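Local coordinates for protein glycoside hydrolase (Streptococcus pneumoniae serotype 4, PDB 6ORH) that probably hydrolyses alpha-L-fucosidic linkages of host glycans as a glycoside hydrolase family 29 alpha-L-fucosidase, at residues R57-V62 with G302-K307; G20-A25 with G414-L419; H7-S12 with W224-P229. The protein carries 2 engineered substitutions. All blocks are in the same frame, centred on the assembly; numbering follows the deposited sequence.

Interaction 1: residues R57-V62 with G302-K307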
loop_
_atom_site.group_PDB
_atom_site.type_symbol
_atom_site.label_atom_id
_atom_site.label_comp_id
_atom_site.label_asym_id
_atom_site.label_seq_id
_atom_site.Cartn_x
_atom_site.Cartn_y
_atom_site.Cartn_z
ATOM N N ARG A 57 34.797 15.387 -0.813
ATOM C CA ARG A 57 34.729 15.315 0.642
ATOM C C ARG A 57 33.414 15.927 1.143
ATOM O O ARG A 57 32.869 15.435 2.134
ATOM C CB ARG A 57 35.975 15.945 1.300
ATOM C CG ARG A 57 36.037 15.704 2.807
ATOM C CD ARG A 57 37.258 16.410 3.405
ATOM N NE ARG A 57 37.398 16.105 4.834
ATOM C CZ ARG A 57 36.765 16.721 5.834
ATOM N NH1 ARG A 57 35.925 17.710 5.594
ATOM N NH2 ARG A 57 36.991 16.340 7.085
ATOM N N GLU A 58 32.919 16.986 0.487
ATOM C CA GLU A 58 31.644 17.576 0.882
ATOM C C GLU A 58 30.499 16.605 0.604
ATOM O O GLU A 58 29.544 16.575 1.366
ATOM C CB GLU A 58 31.371 18.907 0.174
ATOM C CG GLU A 58 32.175 20.022 0.826
ATOM C CD GLU A 58 31.753 20.215 2.270
ATOM O OE1 GLU A 58 30.652 20.781 2.475
ATOM O OE2 GLU A 58 32.507 19.789 3.188
ATOM N N TRP A 59 30.600 15.814 -0.483
ATOM C CA TRP A 59 29.547 14.834 -0.731
ATOM C C TRP A 59 29.521 13.865 0.444
ATOM O O TRP A 59 28.467 13.597 1.026
ATOM C CB TRP A 59 29.799 14.034 -2.012
ATOM C CG TRP A 59 29.957 14.811 -3.286
ATOM C CD1 TRP A 59 29.770 16.153 -3.508
ATOM C CD2 TRP A 59 30.356 14.234 -4.541
ATOM N NE1 TRP A 59 30.036 16.434 -4.830
ATOM C CE2 TRP A 59 30.395 15.274 -5.483
ATOM C CE3 TRP A 59 30.678 12.922 -4.962
ATOM C CZ2 TRP A 59 30.752 15.046 -6.815
ATOM C CZ3 TRP A 59 31.013 12.700 -6.282
ATOM C CH2 TRP A 59 31.075 13.756 -7.199
ATOM N N VAL A 60 30.706 13.323 0.785
ATOM C CA VAL A 60 30.762 12.331 1.845
ATOM C C VAL A 60 30.378 12.937 3.200
ATOM O O VAL A 60 29.625 12.304 3.952
ATOM C CB VAL A 60 32.145 11.658 1.894
ATOM C CG1 VAL A 60 32.259 10.720 3.103
ATOM C CG2 VAL A 60 32.447 10.933 0.584
ATOM N N ARG A 61 30.890 14.146 3.515
ATOM C CA ARG A 61 30.616 14.744 4.826
ATOM C C ARG A 61 29.104 14.909 5.028
ATOM O O ARG A 61 28.567 14.528 6.071
ATOM C CB ARG A 61 31.327 16.098 4.971
ATOM C CG ARG A 61 31.063 16.740 6.335
ATOM C CD ARG A 61 31.720 18.119 6.436
ATOM N NE ARG A 61 31.103 19.124 5.575
ATOM C CZ ARG A 61 29.976 19.797 5.863
ATOM N NH1 ARG A 61 29.345 19.589 7.019
ATOM N NH2 ARG A 61 29.500 20.669 4.994
ATOM N N VAL A 62 28.416 15.461 4.035
ATOM C CA VAL A 62 26.990 15.725 4.159
ATOM C C VAL A 62 26.246 14.396 4.278
ATOM O O VAL A 62 25.374 14.245 5.132
ATOM C CB VAL A 62 26.450 16.602 3.018
ATOM C CG1 VAL A 62 24.925 16.558 2.954
ATOM C CG2 VAL A 62 26.901 18.051 3.236
ATOM N N GLY A 302 30.011 20.252 -9.674
ATOM C CA GLY A 302 30.510 19.134 -8.892
ATOM C C GLY A 302 30.139 19.194 -7.413
ATOM O O GLY A 302 30.847 18.594 -6.598
ATOM N N LEU A 303 29.009 19.866 -7.101
ATOM C CA LEU A 303 28.562 20.041 -5.720
ATOM C C LEU A 303 27.112 19.561 -5.606
ATOM O O LEU A 303 26.374 19.620 -6.579
ATOM C CB LEU A 303 28.686 21.519 -5.315
ATOM C CG LEU A 303 30.128 22.055 -5.300
ATOM C CD1 LEU A 303 30.101 23.535 -4.940
ATOM C CD2 LEU A 303 30.971 21.336 -4.234
ATOM N N PHE A 304 26.711 19.101 -4.424
ATOM C CA PHE A 304 25.289 18.805 -4.223
ATOM C C PHE A 304 24.543 20.139 -4.213
ATOM O O PHE A 304 25.065 21.159 -3.737
ATOM C CB PHE A 304 25.068 18.154 -2.854
ATOM C CG PHE A 304 25.453 16.692 -2.745
ATOM C CD1 PHE A 304 25.571 15.886 -3.868
ATOM C CD2 PHE A 304 25.643 16.116 -1.496
ATOM C CE1 PHE A 304 25.931 14.540 -3.732
ATOM C CE2 PHE A 304 25.953 14.760 -1.369
ATOM C CZ PHE A 304 26.107 13.983 -2.484
ATOM N N ASP A 305 23.304 20.119 -4.707
ATOM C CA ASP A 305 22.458 21.311 -4.743
ATOM C C ASP A 305 22.107 21.756 -3.326
ATOM O O ASP A 305 21.860 20.924 -2.452
ATOM C CB ASP A 305 21.185 21.005 -5.545
ATOM C CG ASP A 305 20.276 22.214 -5.680
ATOM O OD1 ASP A 305 20.499 22.977 -6.622
ATOM O OD2 ASP A 305 19.380 22.370 -4.835
ATOM N N ALA A 306 22.053 23.090 -3.091
ATOM C CA ALA A 306 21.794 23.632 -1.766
ATOM C C ALA A 306 20.477 23.122 -1.166
ATOM O O ALA A 306 20.424 22.880 0.046
ATOM C CB ALA A 306 21.799 25.151 -1.825
ATOM N N LYS A 307 19.434 23.016 -2.014
ATOM C CA LYS A 307 18.103 22.615 -1.562
ATOM C C LYS A 307 18.140 21.136 -1.168
ATOM O O LYS A 307 17.642 20.778 -0.100
ATOM C CB LYS A 307 17.062 22.835 -2.659
ATOM C CG LYS A 307 16.956 24.285 -3.147
ATOM C CD LYS A 307 15.928 24.512 -4.265
ATOM C CE LYS A 307 16.099 23.653 -5.511
ATOM N NZ LYS A 307 17.381 23.905 -6.217
#

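Interaction 2: residues G20-A25 with G414-L419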
loop_
_atom_site.group_PDB
_atom_site.type_symbol
_atom_site.label_atom_id
_atom_site.label_comp_id
_atom_site.label_asym_id
_atom_site.label_seq_id
_atom_site.Cartn_x
_atom_site.Cartn_y
_atom_site.Cartn_z
ATOM N N GLY A 20 20.771 -3.741 8.754
ATOM C CA GLY A 20 20.998 -2.978 9.979
ATOM C C GLY A 20 21.316 -1.501 9.709
ATOM O O GLY A 20 20.897 -0.595 10.454
ATOM N N ASP A 21 22.050 -1.244 8.635
ATOM C CA ASP A 21 22.488 0.104 8.281
ATOM C C ASP A 21 21.352 0.964 7.720
ATOM O O ASP A 21 21.375 2.177 7.911
ATOM C CB ASP A 21 23.660 0.049 7.294
ATOM C CG ASP A 21 24.993 -0.279 7.965
ATOM O OD1 ASP A 21 25.056 -0.257 9.223
ATOM O OD2 ASP A 21 25.928 -0.591 7.241
ATOM N N GLU A 22 20.430 0.361 6.939
ATOM C CA GLU A 22 19.175 0.981 6.520
ATOM C C GLU A 22 19.292 1.985 5.369
ATOM O O GLU A 22 18.406 2.015 4.501
ATOM C CB GLU A 22 18.416 1.646 7.682
ATOM C CG GLU A 22 18.105 0.691 8.821
ATOM C CD GLU A 22 17.305 1.341 9.953
ATOM O OE1 GLU A 22 17.443 2.566 10.137
ATOM O OE2 GLU A 22 16.652 0.604 10.684
ATOM N N LEU A 23 20.297 2.882 5.386
ATOM C CA LEU A 23 20.281 4.010 4.469
ATOM C C LEU A 23 21.581 4.040 3.682
ATOM O O LEU A 23 22.656 4.022 4.270
ATOM C CB LEU A 23 20.198 5.299 5.301
ATOM C CG LEU A 23 18.873 5.520 6.011
ATOM C CD1 LEU A 23 19.008 6.724 6.959
ATOM C CD2 LEU A 23 17.744 5.716 4.993
ATOM N N ALA A 24 21.430 4.109 2.361
ATOM C CA ALA A 24 22.549 4.183 1.431
ATOM C C ALA A 24 22.265 5.306 0.455
ATOM O O ALA A 24 21.118 5.664 0.216
ATOM C CB ALA A 24 22.736 2.867 0.702
ATOM N N ALA A 25 23.339 5.948 0.002
ATOM C CA ALA A 25 23.197 7.019 -0.958
ATOM C C ALA A 25 23.721 6.571 -2.317
ATOM O O ALA A 25 24.694 5.833 -2.369
ATOM C CB ALA A 25 23.986 8.229 -0.478
ATOM N N GLY A 414 9.845 -9.118 8.869
ATOM C CA GLY A 414 11.192 -9.035 8.320
ATOM C C GLY A 414 12.195 -8.474 9.338
ATOM O O GLY A 414 11.988 -8.580 10.558
ATOM N N TYR A 415 13.257 -7.832 8.835
ATOM C CA TYR A 415 14.281 -7.292 9.709
ATOM C C TYR A 415 13.683 -6.236 10.645
ATOM O O TYR A 415 14.043 -6.125 11.827
ATOM C CB TYR A 415 15.377 -6.628 8.872
ATOM C CG TYR A 415 16.574 -6.268 9.710
ATOM C CD1 TYR A 415 17.547 -7.219 9.972
ATOM C CD2 TYR A 415 16.690 -4.992 10.236
ATOM C CE1 TYR A 415 18.632 -6.908 10.781
ATOM C CE2 TYR A 415 17.766 -4.663 11.049
ATOM C CZ TYR A 415 18.720 -5.638 11.321
ATOM O OH TYR A 415 19.838 -5.361 12.060
ATOM N N LYS A 416 12.799 -5.418 10.076
ATOM C CA LYS A 416 12.196 -4.324 10.813
ATOM C C LYS A 416 10.956 -3.874 10.061
ATOM O O LYS A 416 11.013 -3.607 8.864
ATOM C CB LYS A 416 13.188 -3.158 10.863
ATOM C CG LYS A 416 12.627 -1.831 11.367
ATOM C CD LYS A 416 13.782 -0.839 11.569
ATOM C CE LYS A 416 13.327 0.580 11.842
ATOM N NZ LYS A 416 14.503 1.460 12.096
ATOM N N ARG A 417 9.832 -3.762 10.787
ATOM C CA ARG A 417 8.587 -3.301 10.199
ATOM C C ARG A 417 8.091 -2.137 11.053
ATOM O O ARG A 417 7.961 -2.281 12.275
ATOM C CB ARG A 417 7.541 -4.434 10.245
ATOM C CG ARG A 417 6.160 -4.086 9.702
ATOM C CD ARG A 417 6.213 -3.858 8.191
ATOM N NE ARG A 417 5.009 -3.242 7.636
ATOM C CZ ARG A 417 4.048 -3.887 6.997
ATOM N NH1 ARG A 417 4.025 -5.223 6.921
ATOM N NH2 ARG A 417 3.059 -3.176 6.471
ATOM N N LEU A 418 7.867 -1.003 10.400
ATOM C CA LEU A 418 7.183 0.120 11.031
ATOM C C LEU A 418 5.757 0.064 10.519
ATOM O O LEU A 418 5.507 -0.220 9.338
ATOM C CB LEU A 418 7.869 1.439 10.658
ATOM C CG LEU A 418 9.323 1.533 11.103
ATOM C CD1 LEU A 418 9.982 2.800 10.529
ATOM C CD2 LEU A 418 9.426 1.524 12.626
ATOM N N LEU A 419 4.813 0.150 11.445
ATOM C CA LEU A 419 3.440 0.263 11.003
ATOM C C LEU A 419 2.765 1.478 11.653
ATOM O O LEU A 419 2.720 1.558 12.875
ATOM C CB LEU A 419 2.740 -1.038 11.401
ATOM C CG LEU A 419 1.270 -1.108 11.006
ATOM C CD1 LEU A 419 1.132 -1.238 9.481
ATOM C CD2 LEU A 419 0.650 -2.317 11.700
#

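Interaction 3: residues H7-S12 with W224-P229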
loop_
_atom_site.group_PDB
_atom_site.type_symbol
_atom_site.label_atom_id
_atom_site.label_comp_id
_atom_site.label_asym_id
_atom_site.label_seq_id
_atom_site.Cartn_x
_atom_site.Cartn_y
_atom_site.Cartn_z
ATOM N N HIS A 7 14.697 -21.619 9.689
ATOM C CA HIS A 7 13.613 -21.786 8.748
ATOM C C HIS A 7 13.956 -21.021 7.474
ATOM O O HIS A 7 14.337 -19.851 7.539
ATOM C CB HIS A 7 12.286 -21.234 9.311
ATOM C CG HIS A 7 11.238 -21.180 8.251
ATOM N ND1 HIS A 7 10.541 -22.319 7.858
ATOM C CD2 HIS A 7 10.810 -20.161 7.458
ATOM C CE1 HIS A 7 9.688 -22.007 6.892
ATOM N NE2 HIS A 7 9.856 -20.681 6.618
ATOM N N GLY A 8 13.819 -21.694 6.320
ATOM C CA GLY A 8 13.969 -21.019 5.030
ATOM C C GLY A 8 15.408 -20.589 4.760
ATOM O O GLY A 8 16.350 -20.978 5.457
ATOM N N PRO A 9 15.659 -19.794 3.695
ATOM C CA PRO A 9 17.022 -19.370 3.379
ATOM C C PRO A 9 17.525 -18.292 4.336
ATOM O O PRO A 9 16.808 -17.334 4.618
ATOM C CB PRO A 9 16.889 -18.843 1.935
ATOM C CG PRO A 9 15.446 -18.404 1.814
ATOM C CD PRO A 9 14.647 -19.298 2.753
ATOM N N LEU A 10 18.768 -18.436 4.798
ATOM C CA LEU A 10 19.260 -17.540 5.838
ATOM C C LEU A 10 20.100 -16.432 5.222
ATOM O O LEU A 10 20.869 -16.663 4.278
ATOM C CB LEU A 10 20.069 -18.331 6.873
ATOM C CG LEU A 10 19.307 -19.462 7.554
ATOM C CD1 LEU A 10 20.215 -20.114 8.608
ATOM C CD2 LEU A 10 17.983 -18.968 8.167
ATOM N N PRO A 11 20.067 -15.207 5.787
ATOM C CA PRO A 11 20.893 -14.117 5.267
ATOM C C PRO A 11 22.365 -14.332 5.602
ATOM O O PRO A 11 22.691 -14.909 6.627
ATOM C CB PRO A 11 20.351 -12.883 6.014
ATOM C CG PRO A 11 19.806 -13.459 7.324
ATOM C CD PRO A 11 19.270 -14.833 6.976
ATOM N N SER A 12 23.237 -13.810 4.743
ATOM C CA SER A 12 24.655 -13.716 5.029
ATOM C C SER A 12 24.892 -12.596 6.043
ATOM O O SER A 12 24.014 -11.768 6.275
ATOM C CB SER A 12 25.410 -13.424 3.776
ATOM O OG SER A 12 25.195 -12.076 3.356
ATOM N N TRP A 224 8.806 -10.536 1.247
ATOM C CA TRP A 224 9.703 -11.643 1.554
ATOM C C TRP A 224 11.083 -11.319 0.989
ATOM O O TRP A 224 11.215 -11.025 -0.216
ATOM C CB TRP A 224 9.146 -12.941 0.935
ATOM C CG TRP A 224 7.802 -13.298 1.490
ATOM C CD1 TRP A 224 6.552 -13.096 0.957
ATOM C CD2 TRP A 224 7.603 -13.957 2.753
ATOM N NE1 TRP A 224 5.577 -13.581 1.809
ATOM C CE2 TRP A 224 6.210 -14.120 2.909
ATOM C CE3 TRP A 224 8.491 -14.386 3.762
ATOM C CZ2 TRP A 224 5.662 -14.687 4.063
ATOM C CZ3 TRP A 224 7.952 -15.001 4.883
ATOM C CH2 TRP A 224 6.563 -15.150 5.007
ATOM N N GLN A 225 12.098 -11.304 1.861
ATOM C CA GLN A 225 13.461 -11.021 1.413
ATOM C C GLN A 225 14.108 -12.324 0.948
ATOM O O GLN A 225 15.106 -12.781 1.510
ATOM C CB GLN A 225 14.260 -10.354 2.547
ATOM C CG GLN A 225 13.734 -8.971 2.898
ATOM C CD GLN A 225 14.112 -7.902 1.898
ATOM O OE1 GLN A 225 13.953 -8.038 0.681
ATOM N NE2 GLN A 225 14.630 -6.782 2.403
ATOM N N LYS A 226 13.503 -12.922 -0.077
ATOM C CA LYS A 226 13.950 -14.213 -0.612
ATOM C C LYS A 226 13.264 -14.396 -1.967
ATOM O O LYS A 226 12.133 -13.926 -2.153
ATOM C CB LYS A 226 13.630 -15.386 0.349
ATOM C CG LYS A 226 12.187 -15.517 0.827
ATOM C CD LYS A 226 12.013 -16.781 1.697
ATOM C CE LYS A 226 10.606 -16.938 2.246
ATOM N NZ LYS A 226 10.458 -18.211 3.028
ATOM N N VAL A 227 13.945 -15.113 -2.876
ATOM C CA VAL A 227 13.433 -15.396 -4.219
ATOM C C VAL A 227 14.040 -16.713 -4.677
ATOM O O VAL A 227 14.965 -17.205 -4.071
ATOM C CB VAL A 227 13.844 -14.291 -5.218
ATOM C CG1 VAL A 227 13.106 -12.964 -4.988
ATOM C CG2 VAL A 227 15.350 -14.098 -5.307
ATOM N N ASN A 228 13.508 -17.248 -5.787
ATOM C CA ASN A 228 14.127 -18.321 -6.534
ATOM C C ASN A 228 14.844 -17.688 -7.727
ATOM O O ASN A 228 14.201 -16.978 -8.500
ATOM C CB ASN A 228 13.022 -19.281 -6.974
ATOM C CG ASN A 228 13.596 -20.491 -7.674
ATOM O OD1 ASN A 228 14.610 -20.387 -8.364
ATOM N ND2 ASN A 228 12.958 -21.646 -7.491
ATOM N N PRO A 229 16.176 -17.864 -7.867
ATOM C CA PRO A 229 16.938 -17.183 -8.912
ATOM C C PRO A 229 16.413 -17.505 -10.307
ATOM O O PRO A 229 16.565 -16.706 -11.226
ATOM C CB PRO A 229 18.380 -17.690 -8.785
ATOM C CG PRO A 229 18.465 -18.240 -7.374
ATOM C CD PRO A 229 17.059 -18.647 -6.984
#

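Interaction 1: residues R57-V62 with G302-K307
Trp59 and Phe304 meet through similar first torsions: each CG lies anti to its own carbonyl carbon, at chi1 -57° in Trp59 and -77° in Phe304, and the two rings come to overlap between helix 56-65 and the loop ahead of helix 306-322. They form an offset stack in which the five-membered ring of the indole and the phenyl ring have centroids 4.7 Å apart and planes only 16° from parallel. Trp59 CD1 sits over the centre of the phenyl ring, whereas Phe304 CE1 reaches the indole face nearer its rim. The far rim of the phenyl ring rests on the root of Trp59: Phe304 CZ is 3.7 Å from Trp59 CB, and Phe304 CE2 is 3.7 Å from Trp59 CA.

The indole edge is used as well. Trp59 NE1 donates to Gly302 O at 2.9 Å, a moderately bent bond. The oxygen lies close to the indole plane, but the N-H arrives from above the carbonyl plane. Stack and hydrogen bond together fix the rotation of the indole and satisfy a buried N-H.

In the TIM barrel of the alpha-L-fucosidase domain this joins the outer helix 56-65 to the connection between strand 292-295 and helix 306-322. Ile27 of strand 23-27 touches both side chains, and Ile309 packs on Phe304. Just beyond the stack Asp305 is the N-cap of helix 306-322: its OD2 accepts from Lys307 N, and Lys307 NZ forms a salt bridge to Asp305 OD2 at 2.9 Å, from the opposite face of the carboxylate plane.

Interaction 2: residues G20-A25 with G414-L419
Gly20 and Tyr415 have the closest alpha carbons of the two segments, with CA atoms 8.0 Å apart, so the backbones stay well separated and side chains bridge most of the distance. Residues 20-25 leave helix 13-21 and enter strand 23-27; Glu22, the first residue to leave the helical conformation, has a positive phi of 78°, and Leu23 N bonds to Asp21 O at 2.8 Å. In the other segment, Gly414 to Lys416 form the loop that leads into strand 417-426.

The main link is a salt bridge: Lys416 NZ donates to Glu22 OE2 at 2.7 Å. The ammonium meets the carboxylate on its syn side, 24° out of the carboxylate plane, and stays nearer to OE2 than to OE1, which is 3.7 Å from Lys416 NZ. Lys416 is fully extended, with CG anti to its backbone N (chi1 169°), and its chain crosses that of Glu22 at about a right angle. The lysine CD also passes 3.3 Å from Glu22 OE2.

This contact spans two domains: residues 20-25 open the TIM barrel that carries the fucosidase fold, while residues 414-419 belong to the F5/8 type C, galactose-binding-like beta sandwich. Tyr323, in the loop after helix 306-322, gives Lys416 NZ a second hydrogen-bonding partner, so two groups hold the ammonium at the domain boundary.

Beside the ion pair, Tyr415 brings the hydroxyl end of its ring to the last turn of helix 13-21. Its OH lies 3.4 Å from Gly20 CA, and its CE2 approaches the same carbon at 3.8 Å. Leu16 and Leu19 of that helix also touch Tyr415, and Arg382 of strand 378-382 packs on both Tyr415 and Lys416.

Interaction 3: residues H7-S12 with W224-P229
Lys226 NZ is gripped by two acceptors outside the contact, Pro246 O and Gln437 OE1, and between them they hold the end of a long side chain whose methylenes touch Pro9. Lys226 begins the short strand 226-227, which pairs antiparallel with strand 250-259 of the TIM barrel, while residues 7-12 form the irregular lead into helix 13-21. Gln437 lies just after strand 428-436 of the beta sandwich, so the lysine reaches from the barrel to the C-terminal domain, past Pro9 of the N-terminal segment.

The same Gln437 OE1 also bonds to His7 NE2, and this shared partner brings the imidazole and the ammonium near each other without direct contact: His7 NE2 and Lys226 NZ are 4.4 Å apart. The nearby ammonium would be expected to make protonation of the imidazole less favourable.

The direct touch is apolar. Pro9 lies across the methylene chain of Lys226, the two side chains crossing at about a right angle. Beyond CG the lysine is extended, but CG itself stands between the backbone N and the carbonyl carbon (chi1 53°), which sends the chain past the pyrrolidine ring. An inverse gamma turn centred on Gln225 leads the backbone into the strand. At the crossing, Pro9 CG lies 3.8 Å from Lys226 CB, and Pro9 CD is the same distance, 3.8 Å, from Lys226 CD.

Overall arrangement
From the N terminus, residues 7-12 come first and meet 224-229, closing the loop of interaction 3. Helix 13-21 follows, and residues 20-25 open the longest loop, which interaction 2 closes only at 414-419 in the beta sandwich. Residues 57-62 then start interaction 1, closed at 302-307 and nested inside that loop. Interaction 3 crosses both others, since 7-12 precedes both loops and 224-229 falls inside each. Interaction 1 joins barrel elements, interaction 2 joins barrel to sandwich, and interaction 3 sets the N-terminal lead against the barrel. The centres of interactions 2 and 3 are about 17 Å apart; interactions 1 and 3 lie on opposite sides of the chain's centre.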